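Local coordinates for protein 2-methyl-3-hydroxypyridine-5-carboxylic acid oxygenase (Mesorhizobium loti, PDB 3ALJ) that catalyses the FAD-dependent oxygenation of 2-methyl-3-hydroxypyridine-5-carboxylic acid, probably with ring opening, in vitamin B6 breakdown, at residues W56-R61 with A304-F309; T81-T84 with K89-S92; A308-Q313 with E329-P334. One frame throughout, in Å; residues are numbered along the deposited sequence. Where two conformers were deposited one is given.

Interaction 1 (W56-R61 with A304-F309). With BME (beta-mercaptoethanol), chain D.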
# COMPACT_ATOMS: atom_id res chain seq x y z
N TRP A 56 2.17 9.00 1.86
CA TRP A 56 1.91 10.45 1.85
C TRP A 56 1.59 10.88 3.26
O TRP A 56 1.51 10.07 4.19
CB TRP A 56 0.76 10.79 0.94
CG TRP A 56 0.91 10.22 -0.48
CD1 TRP A 56 0.75 8.90 -0.85
CD2 TRP A 56 1.27 10.92 -1.68
NE1 TRP A 56 1.01 8.72 -2.21
CE2 TRP A 56 1.34 9.96 -2.73
CE3 TRP A 56 1.50 12.28 -1.96
CZ2 TRP A 56 1.63 10.33 -4.05
CZ3 TRP A 56 1.82 12.64 -3.26
CH2 TRP A 56 1.86 11.72 -4.30
N HIS A 57 1.33 12.17 3.46
CA HIS A 57 0.97 12.69 4.71
C HIS A 57 -0.03 11.86 5.49
O HIS A 57 0.18 11.65 6.68
CB HIS A 57 0.33 14.12 4.42
CG HIS A 57 -0.50 14.71 5.53
ND1 HIS A 57 -1.88 14.67 5.47
CD2 HIS A 57 -0.18 15.31 6.70
CE1 HIS A 57 -2.38 15.25 6.57
NE2 HIS A 57 -1.36 15.65 7.34
N ASN A 58 -1.11 11.40 4.85
CA ASN A 58 -2.09 10.62 5.62
C ASN A 58 -1.45 9.31 6.25
O ASN A 58 -1.67 9.05 7.43
CB ASN A 58 -3.28 10.23 4.71
CG ASN A 58 -2.91 9.34 3.49
OD1 ASN A 58 -1.86 9.54 2.83
ND2 ASN A 58 -3.83 8.43 3.14
N GLY A 59 -0.64 8.60 5.45
CA GLY A 59 0.05 7.38 5.97
C GLY A 59 1.07 7.75 6.98
O GLY A 59 1.28 7.00 7.95
N LEU A 60 1.82 8.84 6.74
CA LEU A 60 2.85 9.25 7.67
C LEU A 60 2.22 9.64 9.03
O LEU A 60 2.84 9.35 10.07
CB LEU A 60 3.69 10.39 7.04
CG LEU A 60 4.50 9.97 5.84
CD1 LEU A 60 5.06 11.24 5.17
CD2 LEU A 60 5.64 8.99 6.19
N ARG A 61 1.03 10.27 9.03
CA ARG A 61 0.34 10.64 10.27
C ARG A 61 -0.14 9.36 10.95
O ARG A 61 -0.09 9.31 12.19
CB ARG A 61 -0.85 11.54 9.89
CG ARG A 61 -0.45 13.01 9.52
CD ARG A 61 0.25 13.74 10.71
NE ARG A 61 -0.80 14.19 11.63
CZ ARG A 61 -0.59 15.10 12.56
NH1 ARG A 61 0.66 15.39 12.88
NH2 ARG A 61 -1.66 15.58 13.23
N ALA A 304 -5.49 1.71 3.56
CA ALA A 304 -5.55 0.58 4.46
C ALA A 304 -5.12 1.02 5.86
O ALA A 304 -5.77 0.63 6.85
CB ALA A 304 -4.62 -0.56 4.00
N MET A 305 -4.05 1.80 5.95
CA MET A 305 -3.52 2.23 7.24
C MET A 305 -4.44 3.25 7.88
O MET A 305 -4.68 3.16 9.12
CB MET A 305 -2.12 2.78 7.01
CG MET A 305 -1.16 1.63 6.68
SD MET A 305 0.54 2.27 6.28
CE MET A 305 1.08 2.76 7.95
N VAL A 306 -4.90 4.25 7.15
CA VAL A 306 -5.93 5.23 7.71
C VAL A 306 -7.13 4.46 8.23
O VAL A 306 -7.60 4.76 9.31
CB VAL A 306 -6.32 6.26 6.66
CG1 VAL A 306 -7.59 7.04 7.07
CG2 VAL A 306 -5.15 7.29 6.53
N ASN A 307 -7.64 3.51 7.47
CA ASN A 307 -8.86 2.76 7.93
C ASN A 307 -8.59 1.90 9.11
O ASN A 307 -9.42 1.92 10.04
CB ASN A 307 -9.45 2.01 6.74
CG ASN A 307 -9.93 2.90 5.62
OD1 ASN A 307 -10.07 2.43 4.42
ND2 ASN A 307 -10.17 4.07 5.91
N ALA A 308 -7.42 1.29 9.20
CA ALA A 308 -7.13 0.48 10.36
C ALA A 308 -6.98 1.35 11.59
O ALA A 308 -7.46 1.05 12.72
CB ALA A 308 -5.90 -0.34 10.10
N PHE A 309 -6.29 2.51 11.44
CA PHE A 309 -6.15 3.35 12.61
C PHE A 309 -7.45 3.95 13.00
O PHE A 309 -7.72 4.04 14.24
CB PHE A 309 -5.11 4.50 12.23
CG PHE A 309 -4.68 5.33 13.43
CD1 PHE A 309 -3.65 4.87 14.24
CD2 PHE A 309 -5.41 6.49 13.73
CE1 PHE A 309 -3.29 5.62 15.37
CE2 PHE A 309 -5.05 7.28 14.86
CZ PHE A 309 -4.05 6.83 15.67
C1 BME D . -7.48 8.64 3.27
C2 BME D . -6.83 7.38 2.60
O1 BME D . -6.46 9.31 4.02
S2 BME D . -8.29 6.44 1.88

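Interaction 2 (T81-T84 with K89-S92)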
# COMPACT_ATOMS: atom_id res chain seq x y z
N THR A 81 11.38 16.64 -6.00
CA THR A 81 10.23 16.87 -6.80
C THR A 81 9.70 15.53 -7.35
O THR A 81 10.46 14.55 -7.44
CB THR A 81 10.52 17.83 -8.00
OG1 THR A 81 9.22 18.22 -8.55
CG2 THR A 81 11.42 17.34 -8.99
N TYR A 82 8.39 15.55 -7.64
CA TYR A 82 7.76 14.43 -8.41
C TYR A 82 7.65 14.94 -9.85
O TYR A 82 6.87 15.81 -10.19
CB TYR A 82 6.42 14.15 -7.78
CG TYR A 82 5.74 12.92 -8.27
CD1 TYR A 82 5.49 12.72 -9.67
CD2 TYR A 82 5.33 11.92 -7.36
CE1 TYR A 82 4.81 11.53 -10.08
CE2 TYR A 82 4.64 10.78 -7.78
CZ TYR A 82 4.42 10.60 -9.10
OH TYR A 82 3.68 9.50 -9.57
N GLU A 83 8.56 14.34 -10.69
CA GLU A 83 8.70 14.77 -12.09
C GLU A 83 7.99 13.74 -13.03
O GLU A 83 8.02 12.56 -12.74
CB GLU A 83 10.16 14.95 -12.42
CG GLU A 83 10.40 15.41 -13.85
CD GLU A 83 11.88 15.76 -14.12
OE1 GLU A 83 12.76 15.34 -13.36
OE2 GLU A 83 12.11 16.32 -15.21
N THR A 84 7.39 14.21 -14.10
CA THR A 84 6.83 13.35 -15.14
C THR A 84 7.49 13.62 -16.44
O THR A 84 7.65 14.85 -16.83
CB THR A 84 5.33 13.63 -15.22
OG1 THR A 84 4.76 13.34 -13.95
CG2 THR A 84 4.61 12.67 -16.20
N LYS A 89 10.63 14.01 -22.56
CA LYS A 89 10.51 15.48 -22.35
C LYS A 89 9.83 15.64 -20.99
O LYS A 89 8.82 15.05 -20.66
CB LYS A 89 9.60 16.05 -23.43
CG LYS A 89 9.26 17.54 -23.23
CD LYS A 89 10.59 18.42 -23.24
CE LYS A 89 10.08 19.86 -23.37
NZ LYS A 89 9.62 20.41 -22.12
N SER A 90 10.39 16.46 -20.11
CA SER A 90 9.79 16.77 -18.83
C SER A 90 8.58 17.58 -19.05
O SER A 90 8.66 18.71 -19.62
CB SER A 90 10.88 17.45 -18.00
OG SER A 90 10.32 17.69 -16.69
N VAL A 91 7.44 17.07 -18.59
CA VAL A 91 6.19 17.76 -18.80
C VAL A 91 5.66 18.39 -17.48
O VAL A 91 4.72 19.23 -17.48
CB VAL A 91 5.11 16.88 -19.45
CG1 VAL A 91 5.47 16.58 -20.87
CG2 VAL A 91 4.82 15.61 -18.61
N SER A 92 6.14 17.95 -16.32
CA SER A 92 5.71 18.61 -15.10
C SER A 92 6.73 18.26 -13.97
O SER A 92 7.40 17.21 -14.00
CB SER A 92 4.30 18.13 -14.64
OG SER A 92 4.19 16.72 -14.41
O HOH W 1 4.97 15.55 -12.16

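Interaction 3 (A308-Q313 with E329-P334)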
# COMPACT_ATOMS: atom_id res chain seq x y z
N ALA A 308 -7.42 1.29 9.20
CA ALA A 308 -7.13 0.48 10.36
C ALA A 308 -6.98 1.35 11.59
O ALA A 308 -7.46 1.05 12.72
CB ALA A 308 -5.90 -0.34 10.10
N PHE A 309 -6.29 2.51 11.44
CA PHE A 309 -6.15 3.35 12.61
C PHE A 309 -7.45 3.95 13.00
O PHE A 309 -7.72 4.04 14.24
CB PHE A 309 -5.11 4.50 12.23
CG PHE A 309 -4.68 5.33 13.43
CD1 PHE A 309 -3.65 4.87 14.24
CD2 PHE A 309 -5.41 6.49 13.73
CE1 PHE A 309 -3.29 5.62 15.37
CE2 PHE A 309 -5.05 7.28 14.86
CZ PHE A 309 -4.05 6.83 15.67
N SER A 310 -8.26 4.33 12.04
CA SER A 310 -9.59 4.92 12.30
C SER A 310 -10.49 3.93 13.02
O SER A 310 -11.31 4.34 13.87
CB SER A 310 -10.27 5.34 11.01
OG SER A 310 -9.49 6.42 10.43
N LEU A 311 -10.39 2.65 12.71
CA LEU A 311 -11.16 1.58 13.44
C LEU A 311 -10.86 1.71 14.90
O LEU A 311 -11.80 1.64 15.77
CB LEU A 311 -10.76 0.16 12.83
CG LEU A 311 -11.51 -0.98 13.54
CD1 LEU A 311 -13.01 -0.93 13.35
CD2 LEU A 311 -10.96 -2.26 12.91
N SER A 312 -9.59 1.77 15.24
CA SER A 312 -9.18 1.90 16.66
C SER A 312 -9.79 3.11 17.33
O SER A 312 -10.18 3.02 18.51
CB SER A 312 -7.63 1.82 16.85
OG SER A 312 -6.95 3.05 16.58
N GLN A 313 -9.87 4.21 16.60
CA GLN A 313 -10.48 5.45 17.15
C GLN A 313 -11.94 5.22 17.45
O GLN A 313 -12.39 5.57 18.59
CB GLN A 313 -10.34 6.58 16.16
CG GLN A 313 -8.89 7.08 15.94
CD GLN A 313 -8.90 8.14 14.88
OE1 GLN A 313 -9.57 8.06 13.84
NE2 GLN A 313 -8.08 9.16 15.13
N GLU A 329 -17.23 2.54 9.55
CA GLU A 329 -17.45 2.54 8.11
C GLU A 329 -18.14 3.80 7.58
O GLU A 329 -17.78 4.41 6.58
CB GLU A 329 -18.15 1.23 7.61
CG GLU A 329 -18.33 1.16 6.12
CD GLU A 329 -19.05 -0.11 5.64
OE1 GLU A 329 -19.26 -1.03 6.40
OE2 GLU A 329 -19.47 -0.03 4.47
N THR A 330 -19.21 4.15 8.30
CA THR A 330 -19.96 5.35 7.88
C THR A 330 -19.03 6.59 7.82
O THR A 330 -19.15 7.42 6.91
CB THR A 330 -21.11 5.60 8.92
OG1 THR A 330 -22.03 4.52 8.73
CG2 THR A 330 -21.88 6.94 8.56
N ARG A 331 -18.16 6.75 8.83
CA ARG A 331 -17.29 7.93 8.92
C ARG A 331 -16.20 7.97 7.85
O ARG A 331 -15.91 8.96 7.26
CB ARG A 331 -16.63 7.91 10.32
CG ARG A 331 -15.72 9.10 10.56
CD ARG A 331 -15.35 9.16 11.98
NE ARG A 331 -14.44 8.10 12.47
CZ ARG A 331 -13.09 8.22 12.50
NH1 ARG A 331 -12.52 9.30 11.96
NH2 ARG A 331 -12.28 7.24 13.04
N ILE A 332 -15.57 6.78 7.67
CA ILE A 332 -14.31 6.79 6.92
C ILE A 332 -14.43 6.26 5.50
O ILE A 332 -13.59 6.56 4.62
CB ILE A 332 -13.22 5.93 7.79
CG1 ILE A 332 -11.93 6.55 7.57
CG2 ILE A 332 -13.24 4.35 7.47
CD1 ILE A 332 -11.81 7.95 8.40
N ARG A 333 -15.44 5.42 5.20
CA ARG A 333 -15.46 4.78 3.89
C ARG A 333 -15.54 5.74 2.73
O ARG A 333 -14.91 5.49 1.72
CB ARG A 333 -16.45 3.62 3.82
CG ARG A 333 -16.69 3.15 2.45
CD ARG A 333 -17.73 2.04 2.37
NE ARG A 333 -17.66 1.59 1.10
CZ ARG A 333 -18.11 0.47 0.67
NH1 ARG A 333 -18.78 -0.33 1.52
NH2 ARG A 333 -17.96 0.18 -0.60
N PRO A 334 -16.28 6.86 2.84
CA PRO A 334 -16.37 7.69 1.65
C PRO A 334 -15.04 8.21 1.09
O PRO A 334 -14.87 8.31 -0.14
CB PRO A 334 -17.31 8.85 2.07
CG PRO A 334 -18.22 8.18 3.11
CD PRO A 334 -17.23 7.32 3.91
O HOH W 2 -9.57 9.08 11.15

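Interaction 1 (W56-R61 with A304-F309)
N58 places CG between its backbone N and carbonyl carbon (chi1 61°), while V306 sets CG1 opposite its own N (chi1 166°), which leaves CG2 turned to meet the asparagine amide. The closest atoms of the two segments are V306 CG2 and N58 ND2, 3.8 Å apart, with N58 CB at a similar distance from the same methyl. No hydrogen bond crosses directly. A molecule of beta-mercaptoethanol, probably from the crystallisation liquor, sits beside this pair: N58 ND2 donates to its O1 at 2.9 Å along a rather bent path (138° at the hydrogen), and V306 CG2 lies 3.5 Å from that same O1. N58 ND2 also bonds to Q299 OE1, and the ligand makes a further hydrogen bond to A365 O. An alanine in place of V306 would take away both methyls and would probably open a gap beside the N58 amide and the ligand oxygen, and against V62 and Y368. Next to this pair, G59 and M305 bring the backbones nearest, with 6.4 Å between G59 CA and M305 CA. The thioether reaches out from its helix and turns at its end, so that M305 CE comes within 4.2 Å of G59 O. M305 also packs on T25 of helix 21-32 and on V62 and L63 of helix 57-65, and its side chain is about 7 Å from the bound FAD. Within these buried segments the two helices meet through non-polar contacts without a direct hydrogen bond, while N58 ND2 finds its partners in Q299 OE1 and the beta-mercaptoethanol.

Interaction 2 (T81-T84 with K89-S92)
The carboxylate of E83 is the flat group that reaches the neighbouring strand, and S90 OG donates to its OE2 at 2.7 Å on the anti lone pair, the one pointing away from OE1. W85 NE1 bonds to the same oxygen, so two donors hold the group's rotation. E83 gets there as an extended chain (chi1 -179°), its CG passing 3.5 Å from S92 O. The ring of Y82 instead meets F358 edge-to-face. The backbones are joined around T84. T84 N donates to S92 O at 3.0 Å, and T84 O is shared, taking V91 N at 2.8 Å in a nearly straight bond (166° at the hydrogen) and S92 N in a weak one at 3.5 Å. V91 CG2 lies against T84 O and also crosses the T84 methyl, CG2 to CG2, at 3.8 Å. T84 and S92 project from the same face of the sheet. There a water links the two strands: it donates to Y82 O and lies within hydrogen-bonding distance of T84 OG1 and, at 2.7 Å, of S92 OG. The short strand segments are well off antiparallel, 124° between their N-to-C directions. V91 and S92 both oppose T84, a classic beta bulge, with T84 and S92 as its antiparallel hydrogen-bonded pair and V91 the extra residue facing T84. It lies in the hairpin of strands 82-86 and 89-94 that closes one side of the seven-stranded mixed sheet, strand 89-94 being outermost within the chain and strand 82-86 continuing through backbone bonds to strand 199-203.

Interaction 3 (A308-Q313 with E329-P334)
S310 and I332 form the close-packed part of the contact: I332 CD1 lies 3.4 Å from S310 OG and also touches S310 CB, at the level where the two backbones come nearest. Both residues are buried. The S310 hydroxyl is turned back beside its own backbone N (chi1 -65°), where it bonds to V306 O one turn earlier, so the isoleucine methyl packs on a hydroxyl already engaged along its own helix. I332 also rests on Y368, which R331 touches as well. The helices 300-314 and 321-349 run nearly antiparallel, 158° between their directions, with axes 10.3 Å apart in these segments. They form an antiparallel helix pair, helix 300-314 lying between helices 321-349 and 21-32, the last contact being made through A308, F309 and S312. Beyond the isoleucine the packing gives way to a polar, partly exposed side, where R331 spans the gap. Its chain is bent at chi3, and NH2 makes the direct bonds across to 308-313: R331 NH2 gives a hydrogen bond to Q313 OE1 at 2.9 Å and a weak one to S310 O at 3.2 Å, the latter lying in the guanidinium plane at its edge. The glutamine and arginine side chains cross at about a right angle, with their amide and guanidinium planes 48° apart. A salt bridge from R331 NE to D314 OD2 gives the positive charge its stronger partner. Q313 is steadied at its other end, NE2 donating to P370 O. On this side a water adds to the direct bonds, donating to S310 OG and to Q313 OE1 and accepting from R331 NH1 at 3.1 Å, while R373 lies against both Q313 and R331.

How the interactions relate
From the N terminus, the chain enters helix 57-65 at 56-61, the first half of interaction 1. It then passes the hairpin of interaction 2, a short local loop with four residues between its segments, lying wholly within the long excursion that ends when 304-309 returns to pair with 56-61, 242 residues on. Helix 300-314 then runs straight into interaction 3, sharing A308 and F309, and a 15-residue connection brings 329-334 back against it. Interactions 1 and 3 thus join helices 57-65, 300-314 and 321-349, their centres 11 Å apart and N307 ND2 packing 3.5 Å from I332 CG2. Interaction 2 belongs to the large sheet, its centre 26 Å from that of interaction 1.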